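Local coordinates for protein sifA (Salmonella typhimurium, PDB 3CXB), which is an effector secreted into host cells, where it interacts with host PLEKHM2 and is required for endosomal tubulation and the formation of Salmonella-induced filaments, at residues 50-55 and 62-67; 67-72 and 96-101; 91-96 and 160-165; 111-114 and 119-122. One frame throughout, in Å; residues are numbered along the deposited sequence.

Contacts 1, 2 and 4 build one continuous region of the fold. Helix 62-75 serves both contact 1 and contact 2, which share Glu67 and have centres about 9 Å apart. Contact 4 lies about 10 Å from contact 2, centre to centre, in the same five-stranded antiparallel sheet, where strands 96-101 and 108-114 are neighbours. Contacts 1, 2 and 4 follow each other along the chain. Contact 3, about 17 Å from contact 2 between centres, shares Ile96 with it and reaches on to strand 158-167 of a second sheet; its two segments bracket contact 4 in sequence. Together they pack the helices on one face of the sheet and tie that sheet to the second one.

Contact 1: 50-55 and 62-67; sequences LHEMLF and RERLTE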
loop_
_atom_site.group_PDB
_atom_site.type_symbol
_atom_site.label_atom_id
_atom_site.label_comp_id
_atom_site.label_asym_id
_atom_site.label_seq_id
_atom_site.Cartn_x
_atom_site.Cartn_y
_atom_site.Cartn_z
ATOM N N LEU A 50 -12.885 10.217 9.346
ATOM C CA LEU A 50 -12.692 10.122 10.780
ATOM C C LEU A 50 -13.582 9.032 11.340
ATOM O O LEU A 50 -13.137 8.190 12.127
ATOM C CB LEU A 50 -13.032 11.454 11.440
ATOM C CG LEU A 50 -12.065 12.605 11.171
ATOM C CD1 LEU A 50 -12.686 13.931 11.600
ATOM C CD2 LEU A 50 -10.768 12.353 11.928
ATOM N N HIS A 51 -14.846 9.038 10.932
ATOM C CA HIS A 51 -15.764 8.040 11.443
ATOM C C HIS A 51 -15.250 6.646 11.182
ATOM O O HIS A 51 -15.192 5.821 12.102
ATOM C CB HIS A 51 -17.148 8.178 10.837
ATOM C CG HIS A 51 -18.076 7.084 11.245
ATOM N ND1 HIS A 51 -18.148 5.882 10.576
ATOM C CD2 HIS A 51 -18.954 6.996 12.274
ATOM C CE1 HIS A 51 -19.036 5.102 11.169
ATOM N NE2 HIS A 51 -19.539 5.753 12.203
ATOM N N GLU A 52 -14.872 6.369 9.937
ATOM C CA GLU A 52 -14.356 5.040 9.619
ATOM C C GLU A 52 -13.109 4.732 10.452
ATOM O O GLU A 52 -12.880 3.598 10.886
ATOM C CB GLU A 52 -13.983 4.939 8.139
ATOM C CG GLU A 52 -13.271 3.623 7.791
ATOM C CD GLU A 52 -12.780 3.578 6.361
ATOM O OE1 GLU A 52 -12.099 2.609 5.975
ATOM O OE2 GLU A 52 -13.074 4.519 5.608
ATOM N N MET A 53 -12.320 5.767 10.688
ATOM C CA MET A 53 -11.066 5.608 11.392
ATOM C C MET A 53 -11.123 5.369 12.866
ATOM O O MET A 53 -10.366 4.559 13.387
ATOM C CB MET A 53 -10.166 6.816 11.149
ATOM C CG MET A 53 -8.856 6.752 11.913
ATOM S SD MET A 53 -7.894 8.236 11.663
ATOM C CE MET A 53 -7.460 8.651 13.304
ATOM N N LEU A 54 -12.013 6.059 13.552
ATOM C CA LEU A 54 -12.044 5.906 14.988
ATOM C C LEU A 54 -13.381 5.622 15.592
ATOM O O LEU A 54 -13.441 5.231 16.749
ATOM C CB LEU A 54 -11.492 7.162 15.655
ATOM C CG LEU A 54 -10.114 7.639 15.216
ATOM C CD1 LEU A 54 -10.055 9.148 15.351
ATOM C CD2 LEU A 54 -9.045 6.958 16.056
ATOM N N PHE A 55 -14.460 5.804 14.844
ATOM C CA PHE A 55 -15.761 5.580 15.459
ATOM C C PHE A 55 -16.692 4.647 14.724
ATOM O O PHE A 55 -17.896 4.873 14.713
ATOM C CB PHE A 55 -16.462 6.924 15.697
ATOM C CG PHE A 55 -15.539 8.018 16.180
ATOM C CD1 PHE A 55 -14.904 8.866 15.268
ATOM C CD2 PHE A 55 -15.277 8.187 17.536
ATOM C CE1 PHE A 55 -14.020 9.869 15.701
ATOM C CE2 PHE A 55 -14.397 9.182 17.979
ATOM C CZ PHE A 55 -13.768 10.025 17.057
ATOM N N ARG A 62 -3.929 -1.441 9.538
ATOM C CA ARG A 62 -2.924 -0.392 9.575
ATOM C C ARG A 62 -2.800 0.226 8.177
ATOM O O ARG A 62 -2.716 1.451 8.033
ATOM C CB ARG A 62 -1.564 -0.913 10.059
ATOM C CG ARG A 62 -0.823 -1.827 9.124
ATOM C CD ARG A 62 0.648 -1.886 9.523
ATOM N NE ARG A 62 0.870 -2.625 10.763
ATOM C CZ ARG A 62 1.925 -2.466 11.559
ATOM N NH1 ARG A 62 2.868 -1.580 11.258
ATOM N NH2 ARG A 62 2.040 -3.209 12.655
ATOM N N GLU A 63 -2.818 -0.603 7.137
ATOM C CA GLU A 63 -2.692 -0.049 5.809
ATOM C C GLU A 63 -3.812 0.952 5.585
ATOM O O GLU A 63 -3.563 2.085 5.175
ATOM C CB GLU A 63 -2.723 -1.150 4.760
ATOM C CG GLU A 63 -2.574 -0.677 3.309
ATOM C CD GLU A 63 -1.209 -0.049 2.978
ATOM O OE1 GLU A 63 -0.701 -0.291 1.855
ATOM O OE2 GLU A 63 -0.652 0.699 3.820
ATOM N N ARG A 64 -5.044 0.559 5.893
ATOM C CA ARG A 64 -6.190 1.457 5.707
ATOM C C ARG A 64 -6.044 2.687 6.617
ATOM O O ARG A 64 -6.533 3.783 6.304
ATOM C CB ARG A 64 -7.487 0.707 6.000
ATOM C CG ARG A 64 -8.756 1.534 5.883
ATOM C CD ARG A 64 -8.898 2.141 4.506
ATOM N NE ARG A 64 -10.059 3.028 4.421
ATOM C CZ ARG A 64 -10.154 4.041 3.565
ATOM N NH1 ARG A 64 -11.241 4.802 3.547
ATOM N NH2 ARG A 64 -9.147 4.295 2.733
ATOM N N LEU A 65 -5.372 2.492 7.751
ATOM C CA LEU A 65 -5.116 3.589 8.678
ATOM C C LEU A 65 -4.295 4.650 7.959
ATOM O O LEU A 65 -4.685 5.813 7.927
ATOM C CB LEU A 65 -4.300 3.126 9.886
ATOM C CG LEU A 65 -4.632 3.785 11.231
ATOM C CD1 LEU A 65 -3.599 3.394 12.234
ATOM C CD2 LEU A 65 -4.708 5.264 11.123
ATOM N N THR A 66 -3.157 4.259 7.390
ATOM C CA THR A 66 -2.317 5.239 6.700
ATOM C C THR A 66 -3.035 5.918 5.543
ATOM O O THR A 66 -2.870 7.134 5.350
ATOM C CB THR A 66 -1.014 4.628 6.160
ATOM O OG1 THR A 66 -1.317 3.784 5.041
ATOM C CG2 THR A 66 -0.321 3.793 7.242
ATOM N N GLU A 67 -3.843 5.168 4.790
ATOM C CA GLU A 67 -4.537 5.792 3.668
ATOM C C GLU A 67 -5.406 6.930 4.142
ATOM O O GLU A 67 -5.334 8.051 3.622
ATOM C CB GLU A 67 -5.447 4.805 2.925
ATOM C CG GLU A 67 -4.771 3.715 2.125
ATOM C CD GLU A 67 -5.772 2.743 1.546
ATOM O OE1 GLU A 67 -5.349 1.826 0.802
ATOM O OE2 GLU A 67 -6.984 2.894 1.843
#
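Glu52 and Arg64 both carry CG anti to the backbone N (chi1 173° and 178°), which sends each side chain across toward the other helix, 42-54 facing 62-75. From there Glu52 runs on extended, while Arg64 bends at chi2 (58°), and the two chains cross at about a right angle. The bend presents the guanidinium side-on, so that two of its nitrogens grip the carboxylate, one oxygen each: NE of Arg64 reaches OE1 of Glu52 at 2.6 Å, almost perfectly straight, and NH1 of Arg64 reaches OE2 of Glu52 at 2.8 Å. Both oxygens are met on their syn sides, though from out of the carboxylate plane, because the two flat groups are not coplanar. The remaining nitrogen, NH2 of Arg64, bonds OE2 of Glu67 at 2.7 Å, one turn along the same helix, and also pairs with Glu71; Glu67 in turn reaches His300 through OE1. Three acids gathered round one arginine probably stay deprotonated because of it, and its two-sided bonding fixes the rotation of its planar end. Nearer the sheet the contact is apolar and looser: SD of Met53 stands 4.4 Å from CD2 of Leu65, and beyond them lie Leu110 and Ile112 of strand 108-114. Charged network outside, apolar side chains inside: this is the pattern of two consecutive amphipathic helices laid on one face of an antiparallel sheet.

Contact 2: 67-72 and 96-101; sequences EIFFEL and IILRIM
Phe69 drives its side chain from helix 62-75 straight at strand 96-101, with CG anti to the backbone N (chi1 -180°). At the root, CB of Phe69 already meets the CD1 methyl of Leu98 at 4.0 Å. One step out, CG and CD2 of Phe69 touch that same methyl, each at 3.9 Å. The ring then spreads flat over the base of the leucine: CB of Leu98 sits 3.7 Å from the centroid of the Phe69 ring, 8° off its normal, a CH-pi contact over the centre of the face. CD1 and CE2 of Phe69 also lie against that CB; CE1 of Phe69 reaches N of Arg99 at 3.5 Å and, obliquely, CG1 of Ile100. The tip, CZ of Phe69, ends 3.5 Å from the backbone O of Arg99, which lies at the ring edge, near its plane. CD2 of Phe69 stands over the centre of the Phe70 ring, so the edge of one ring meets the face of the next. The side chain of Arg99 sets off away from the helix, and its guanidinium pairs with Glu108, whereas Leu98 and Ile100 serve the inner side. Helix 67-72 and the strand run broadly the same way, 32° apart, with axes 9.8 Å from each other. Such a spacing, bridged by Phe69 against Leu98 and Ile100, is that of a helix packed on the face of an antiparallel sheet.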
loop_
_atom_site.group_PDB
_atom_site.type_symbol
_atom_site.label_atom_id
_atom_site.label_comp_id
_atom_site.label_asym_id
_atom_site.label_seq_id
_atom_site.Cartn_x
_atom_site.Cartn_y
_atom_site.Cartn_z
ATOM N N GLU A 67 -3.843 5.168 4.790
ATOM C CA GLU A 67 -4.537 5.792 3.668
ATOM C C GLU A 67 -5.406 6.930 4.142
ATOM O O GLU A 67 -5.334 8.051 3.622
ATOM C CB GLU A 67 -5.447 4.805 2.925
ATOM C CG GLU A 67 -4.771 3.715 2.125
ATOM C CD GLU A 67 -5.772 2.743 1.546
ATOM O OE1 GLU A 67 -5.349 1.826 0.802
ATOM O OE2 GLU A 67 -6.984 2.894 1.843
ATOM N N ILE A 68 -6.236 6.636 5.133
ATOM C CA ILE A 68 -7.184 7.614 5.632
ATOM C C ILE A 68 -6.500 8.879 6.046
ATOM O O ILE A 68 -7.040 9.986 5.890
ATOM C CB ILE A 68 -7.994 7.065 6.810
ATOM C CG1 ILE A 68 -8.727 5.786 6.373
ATOM C CG2 ILE A 68 -9.016 8.100 7.250
ATOM C CD1 ILE A 68 -9.422 5.028 7.521
ATOM N N PHE A 69 -5.294 8.710 6.567
ATOM C CA PHE A 69 -4.519 9.848 7.006
ATOM C C PHE A 69 -4.315 10.793 5.812
ATOM O O PHE A 69 -4.619 11.983 5.891
ATOM C CB PHE A 69 -3.169 9.379 7.542
ATOM C CG PHE A 69 -2.305 10.495 8.028
ATOM C CD1 PHE A 69 -2.568 11.112 9.249
ATOM C CD2 PHE A 69 -1.227 10.934 7.261
ATOM C CE1 PHE A 69 -1.773 12.147 9.714
ATOM C CE2 PHE A 69 -0.423 11.972 7.717
ATOM C CZ PHE A 69 -0.702 12.583 8.958
ATOM N N PHE A 70 -3.825 10.249 4.699
ATOM C CA PHE A 70 -3.572 11.066 3.516
ATOM C C PHE A 70 -4.823 11.521 2.778
ATOM O O PHE A 70 -4.808 12.520 2.070
ATOM C CB PHE A 70 -2.593 10.339 2.596
ATOM C CG PHE A 70 -1.202 10.285 3.163
ATOM C CD1 PHE A 70 -0.376 11.400 3.120
ATOM C CD2 PHE A 70 -0.748 9.157 3.824
ATOM C CE1 PHE A 70 0.862 11.397 3.759
ATOM C CE2 PHE A 70 0.506 9.155 4.470
ATOM C CZ PHE A 70 1.307 10.268 4.426
ATOM N N GLU A 71 -5.920 10.801 2.943
ATOM C CA GLU A 71 -7.136 11.254 2.294
ATOM C C GLU A 71 -7.485 12.553 3.026
ATOM O O GLU A 71 -7.979 13.510 2.440
ATOM C CB GLU A 71 -8.253 10.208 2.437
ATOM C CG GLU A 71 -8.231 9.109 1.351
ATOM C CD GLU A 71 -9.196 7.947 1.615
ATOM O OE1 GLU A 71 -10.370 8.213 1.976
ATOM O OE2 GLU A 71 -8.786 6.770 1.443
ATOM N N LEU A 72 -7.206 12.589 4.320
ATOM C CA LEU A 72 -7.490 13.784 5.085
ATOM C C LEU A 72 -6.552 14.897 4.629
ATOM O O LEU A 72 -6.990 15.999 4.310
ATOM C CB LEU A 72 -7.305 13.517 6.584
ATOM C CG LEU A 72 -8.389 12.640 7.220
ATOM C CD1 LEU A 72 -7.907 12.082 8.539
ATOM C CD2 LEU A 72 -9.677 13.469 7.420
ATOM N N ILE A 96 7.120 4.354 12.989
ATOM C CA ILE A 96 6.737 5.532 12.216
ATOM C C ILE A 96 5.473 6.138 12.819
ATOM O O ILE A 96 4.591 5.423 13.299
ATOM C CB ILE A 96 6.540 5.213 10.710
ATOM C CG1 ILE A 96 6.161 6.494 9.966
ATOM C CG2 ILE A 96 5.520 4.137 10.532
ATOM C CD1 ILE A 96 6.346 6.416 8.484
ATOM N N ILE A 97 5.396 7.464 12.805
ATOM C CA ILE A 97 4.266 8.183 13.382
ATOM C C ILE A 97 3.655 9.156 12.387
ATOM O O ILE A 97 4.369 9.768 11.601
ATOM C CB ILE A 97 4.736 8.984 14.590
ATOM C CG1 ILE A 97 5.572 8.084 15.491
ATOM C CG2 ILE A 97 3.562 9.541 15.340
ATOM C CD1 ILE A 97 6.160 8.797 16.676
ATOM N N LEU A 98 2.337 9.296 12.417
ATOM C CA LEU A 98 1.647 10.219 11.523
ATOM C C LEU A 98 0.847 11.030 12.497
ATOM O O LEU A 98 0.365 10.485 13.481
ATOM C CB LEU A 98 0.691 9.481 10.571
ATOM C CG LEU A 98 1.233 8.238 9.852
ATOM C CD1 LEU A 98 0.173 7.676 8.949
ATOM C CD2 LEU A 98 2.442 8.578 9.040
ATOM N N ARG A 99 0.698 12.321 12.238
ATOM C CA ARG A 99 -0.045 13.147 13.163
ATOM C C ARG A 99 -0.575 14.438 12.576
ATOM O O ARG A 99 -0.103 14.909 11.551
ATOM C CB ARG A 99 0.838 13.464 14.357
ATOM C CG ARG A 99 2.208 13.929 13.951
ATOM C CD ARG A 99 3.049 14.280 15.163
ATOM N NE ARG A 99 4.353 14.803 14.757
ATOM C CZ ARG A 99 5.198 15.433 15.565
ATOM N NH1 ARG A 99 6.354 15.867 15.082
ATOM N NH2 ARG A 99 4.889 15.630 16.844
ATOM N N ILE A 100 -1.564 15.006 13.249
ATOM C CA ILE A 100 -2.166 16.254 12.838
ATOM C C ILE A 100 -1.926 17.203 13.998
ATOM O O ILE A 100 -2.450 16.968 15.089
ATOM C CB ILE A 100 -3.694 16.103 12.650
ATOM C CG1 ILE A 100 -4.000 14.994 11.635
ATOM C CG2 ILE A 100 -4.300 17.427 12.184
ATOM C CD1 ILE A 100 -5.484 14.757 11.414
ATOM N N MET A 101 -1.150 18.264 13.770
ATOM C CA MET A 101 -0.834 19.250 14.813
ATOM C C MET A 101 -1.827 20.397 14.848
ATOM O O MET A 101 -2.792 20.412 14.097
ATOM C CB MET A 101 0.560 19.832 14.590
ATOM C CG MET A 101 1.671 18.814 14.574
ATOM S SD MET A 101 1.823 17.989 16.144
ATOM C CE MET A 101 0.772 16.568 15.835
#

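Contact 3: 91-96 and 160-165; sequences ENDATI and LPSTLC
This is a polar loop-to-strand contact in which one carboxylate, that of Asp93, receives two neighbouring hydroxyls, those of Ser162 and Thr163. It joins the connection between strands 84-87 and 96-101 of the five-stranded sheet to strand 158-167, the middle strand of the three-stranded one. Asp93 is the second residue of a type I turn running from Asn92 to Thr95, closed by N of Thr95 on O of Asn92 at 2.8 Å, and from there its side chain projects toward the strand. OG of Ser162 donates to OD1 of Asp93 at 2.6 Å, and the acceptor offers its syn lone pair. OG1 of Thr163 is modelled as donating to OD2 of Asp93, but the 2.4 Å separation is too short to be trusted at this resolution. Both hydroxyls have chi1 near +70° (70° and 73°); with the backbone turned at Ser162, this lets each meet its own carboxylate oxygen. Arg151 adds a long, weak ion pair to OD1, which may slightly favour the charged carboxylate. Consecutive strand residues would normally point to opposite faces. Here both can turn to the same acid because the strand is irregular: Ser162 and Thr163 both face Lys149 of strand 145-153, the defining feature of a classic beta bulge.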
loop_
_atom_site.group_PDB
_atom_site.type_symbol
_atom_site.label_atom_id
_atom_site.label_comp_id
_atom_site.label_asym_id
_atom_site.label_seq_id
_atom_site.Cartn_x
_atom_site.Cartn_y
_atom_site.Cartn_z
ATOM N N GLU A 91 14.820 8.869 13.661
ATOM C CA GLU A 91 15.117 8.034 12.503
ATOM C C GLU A 91 15.117 6.541 12.811
ATOM O O GLU A 91 15.821 5.759 12.166
ATOM C CB GLU A 91 16.450 8.447 11.883
ATOM C CG GLU A 91 16.440 9.862 11.312
ATOM C CD GLU A 91 16.958 9.925 9.885
ATOM O OE1 GLU A 91 17.044 11.043 9.334
ATOM O OE2 GLU A 91 17.277 8.856 9.316
ATOM N N ASN A 92 14.314 6.158 13.801
ATOM C CA ASN A 92 14.185 4.762 14.201
ATOM C C ASN A 92 13.225 4.076 13.233
ATOM O O ASN A 92 12.015 4.027 13.450
ATOM C CB ASN A 92 13.642 4.659 15.629
ATOM C CG ASN A 92 13.547 3.221 16.117
ATOM O OD1 ASN A 92 13.016 2.952 17.199
ATOM N ND2 ASN A 92 14.068 2.290 15.322
ATOM N N ASP A 93 13.792 3.553 12.160
ATOM C CA ASP A 93 13.048 2.874 11.117
ATOM C C ASP A 93 11.994 1.866 11.617
ATOM O O ASP A 93 10.947 1.672 10.989
ATOM C CB ASP A 93 14.054 2.177 10.216
ATOM C CG ASP A 93 13.494 1.867 8.875
ATOM O OD1 ASP A 93 12.785 2.734 8.329
ATOM O OD2 ASP A 93 13.771 0.771 8.361
ATOM N N ALA A 94 12.275 1.219 12.743
ATOM C CA ALA A 94 11.357 0.232 13.300
ATOM C C ALA A 94 9.978 0.819 13.575
ATOM O O ALA A 94 8.985 0.094 13.620
ATOM C CB ALA A 94 11.935 -0.358 14.584
ATOM N N THR A 95 9.914 2.130 13.755
ATOM C CA THR A 95 8.651 2.775 14.046
ATOM C C THR A 95 8.397 4.009 13.164
ATOM O O THR A 95 9.337 4.609 12.619
ATOM C CB THR A 95 8.605 3.159 15.549
ATOM O OG1 THR A 95 7.658 4.215 15.766
ATOM C CG2 THR A 95 9.973 3.610 16.013
ATOM N N ILE A 96 7.120 4.354 12.989
ATOM C CA ILE A 96 6.737 5.532 12.216
ATOM C C ILE A 96 5.473 6.138 12.819
ATOM O O ILE A 96 4.591 5.423 13.299
ATOM C CB ILE A 96 6.540 5.213 10.710
ATOM C CG1 ILE A 96 6.161 6.494 9.966
ATOM C CG2 ILE A 96 5.520 4.137 10.532
ATOM C CD1 ILE A 96 6.346 6.416 8.484
ATOM N N LEU A 160 6.904 4.832 2.123
ATOM C CA LEU A 160 7.216 3.732 1.222
ATOM C C LEU A 160 8.247 2.818 1.866
ATOM O O LEU A 160 9.033 3.248 2.726
ATOM C CB LEU A 160 7.729 4.268 -0.132
ATOM C CG LEU A 160 9.191 4.720 -0.331
ATOM C CD1 LEU A 160 9.664 5.544 0.877
ATOM C CD2 LEU A 160 10.102 3.512 -0.493
ATOM N N PRO A 161 8.264 1.545 1.451
ATOM C CA PRO A 161 9.184 0.527 1.962
ATOM C C PRO A 161 10.634 1.022 2.070
ATOM O O PRO A 161 11.348 1.051 1.074
ATOM C CB PRO A 161 9.036 -0.599 0.936
ATOM C CG PRO A 161 7.645 -0.450 0.489
ATOM C CD PRO A 161 7.508 1.018 0.306
ATOM N N SER A 162 11.085 1.411 3.259
ATOM C CA SER A 162 12.466 1.882 3.376
ATOM C C SER A 162 13.472 0.747 3.549
ATOM O O SER A 162 14.473 0.709 2.841
ATOM C CB SER A 162 12.616 2.886 4.521
ATOM O OG SER A 162 12.484 2.261 5.771
ATOM N N THR A 163 13.219 -0.178 4.476
ATOM C CA THR A 163 14.139 -1.300 4.681
ATOM C C THR A 163 13.403 -2.626 4.888
ATOM O O THR A 163 12.331 -2.677 5.498
ATOM C CB THR A 163 15.049 -1.077 5.902
ATOM O OG1 THR A 163 14.276 -1.231 7.090
ATOM C CG2 THR A 163 15.654 0.333 5.894
ATOM N N LEU A 164 13.994 -3.702 4.384
ATOM C CA LEU A 164 13.417 -5.038 4.502
ATOM C C LEU A 164 14.014 -5.798 5.687
ATOM O O LEU A 164 15.227 -5.947 5.783
ATOM C CB LEU A 164 13.670 -5.819 3.211
ATOM C CG LEU A 164 13.230 -7.281 3.075
ATOM C CD1 LEU A 164 13.986 -8.128 4.054
ATOM C CD2 LEU A 164 11.734 -7.423 3.321
ATOM N N CYS A 165 13.166 -6.288 6.582
ATOM C CA CYS A 165 13.659 -7.036 7.731
ATOM C C CYS A 165 13.339 -8.528 7.644
ATOM O O CYS A 165 12.179 -8.922 7.578
ATOM C CB CYS A 165 13.081 -6.470 9.025
ATOM S SG CYS A 165 13.650 -4.801 9.460
#

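Contact 4: 111-114 and 119-122; sequences RITQ and FSCE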
loop_
_atom_site.group_PDB
_atom_site.type_symbol
_atom_site.label_atom_id
_atom_site.label_comp_id
_atom_site.label_asym_id
_atom_site.label_seq_id
_atom_site.Cartn_x
_atom_site.Cartn_y
_atom_site.Cartn_z
ATOM N N ARG A 111 -2.710 11.445 16.819
ATOM C CA ARG A 111 -1.417 10.787 16.757
ATOM C C ARG A 111 -1.585 9.332 16.346
ATOM O O ARG A 111 -2.394 8.615 16.916
ATOM C CB ARG A 111 -0.767 10.856 18.136
ATOM C CG ARG A 111 0.628 10.266 18.228
ATOM C CD ARG A 111 1.106 10.259 19.682
ATOM N NE ARG A 111 2.373 9.547 19.825
ATOM C CZ ARG A 111 3.530 9.985 19.339
ATOM N NH1 ARG A 111 4.638 9.270 19.502
ATOM N NH2 ARG A 111 3.578 11.150 18.709
ATOM N N ILE A 112 -0.820 8.892 15.357
ATOM C CA ILE A 112 -0.882 7.510 14.896
ATOM C C ILE A 112 0.526 6.966 14.929
ATOM O O ILE A 112 1.418 7.510 14.270
ATOM C CB ILE A 112 -1.366 7.399 13.438
ATOM C CG1 ILE A 112 -2.857 7.737 13.332
ATOM C CG2 ILE A 112 -1.117 5.998 12.925
ATOM C CD1 ILE A 112 -3.356 7.862 11.876
ATOM N N THR A 113 0.753 5.904 15.691
ATOM C CA THR A 113 2.097 5.345 15.718
ATOM C C THR A 113 1.999 3.937 15.177
ATOM O O THR A 113 0.980 3.270 15.352
ATOM C CB THR A 113 2.664 5.330 17.141
ATOM O OG1 THR A 113 1.947 4.367 17.917
ATOM C CG2 THR A 113 2.504 6.718 17.797
ATOM N N GLN A 114 3.036 3.505 14.475
ATOM C CA GLN A 114 3.039 2.166 13.916
ATOM C C GLN A 114 4.394 1.545 14.179
ATOM O O GLN A 114 5.422 1.991 13.671
ATOM C CB GLN A 114 2.743 2.186 12.406
ATOM C CG GLN A 114 1.610 3.123 11.990
ATOM C CD GLN A 114 1.078 2.837 10.591
ATOM O OE1 GLN A 114 1.785 2.307 9.715
ATOM N NE2 GLN A 114 -0.172 3.198 10.371
ATOM N N PHE A 119 -0.095 -1.003 16.208
ATOM C CA PHE A 119 -0.246 0.368 15.786
ATOM C C PHE A 119 -1.339 0.957 16.656
ATOM O O PHE A 119 -2.295 0.262 17.021
ATOM C CB PHE A 119 -0.597 0.428 14.305
ATOM C CG PHE A 119 -1.771 -0.402 13.917
ATOM C CD1 PHE A 119 -3.053 0.128 13.964
ATOM C CD2 PHE A 119 -1.594 -1.688 13.429
ATOM C CE1 PHE A 119 -4.167 -0.610 13.517
ATOM C CE2 PHE A 119 -2.693 -2.432 12.985
ATOM C CZ PHE A 119 -3.993 -1.878 13.031
ATOM N N SER A 120 -1.186 2.220 17.025
ATOM C CA SER A 120 -2.158 2.869 17.885
ATOM C C SER A 120 -2.571 4.219 17.354
ATOM O O SER A 120 -1.988 4.732 16.401
ATOM C CB SER A 120 -1.568 3.044 19.277
ATOM O OG SER A 120 -0.261 3.592 19.191
ATOM N N CYS A 121 -3.574 4.804 17.990
ATOM C CA CYS A 121 -4.044 6.108 17.587
ATOM C C CYS A 121 -4.557 6.864 18.792
ATOM O O CYS A 121 -5.307 6.306 19.600
ATOM C CB CYS A 121 -5.166 5.979 16.558
ATOM S SG CYS A 121 -5.708 7.590 15.917
ATOM N N GLU A 122 -4.152 8.127 18.913
ATOM C CA GLU A 122 -4.595 8.998 20.006
ATOM C C GLU A 122 -5.411 10.171 19.452
ATOM O O GLU A 122 -5.149 10.667 18.356
ATOM C CB GLU A 122 -3.399 9.511 20.801
ATOM C CG GLU A 122 -2.678 8.429 21.575
ATOM C CD GLU A 122 -1.420 8.932 22.238
ATOM O OE1 GLU A 122 -1.505 9.824 23.118
ATOM O OE2 GLU A 122 -0.336 8.431 21.870
#
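Arg111 lies alongside Glu122, both chains pointing the same way, and its extended aliphatic part overlaps the carboxylate: CD of Arg111 is 3.2 Å from OE2 of Glu122. The charged pairing is less intimate, a salt bridge of 3.6 Å between NE of Arg111 and OE2 of Glu122, with guanidinium and carboxylate planes 75° apart. The far end of the guanidinium, NH2, has its own salt bridge to Glu108. On the same face Thr113 and Ser120 bring their hydroxyls together, OG1 to OG, at 2.7 Å. These are the cross-strand pairs of an antiparallel beta hairpin, strands 108-114 and 118-123, at the hydrogen-bonded positions: N of Glu122 reaches O of Arg111 at 2.7 Å, and N of Ser120 reaches O of Thr113 at 2.9 Å. At the non-hydrogen-bonded positions the side chains turn to the buried face, which helices 42-54 and 62-75 cover. There CG1 of Ile112 packs on SG of Cys121 at 3.9 Å. Across the pair CG of Gln114 meets CB of Phe119 at 4.2 Å; chi1 of 53° carries the ring itself off, to Leu65 and Arg62 of helix 62-75 and Phe129 and Met131 of strand 126-132.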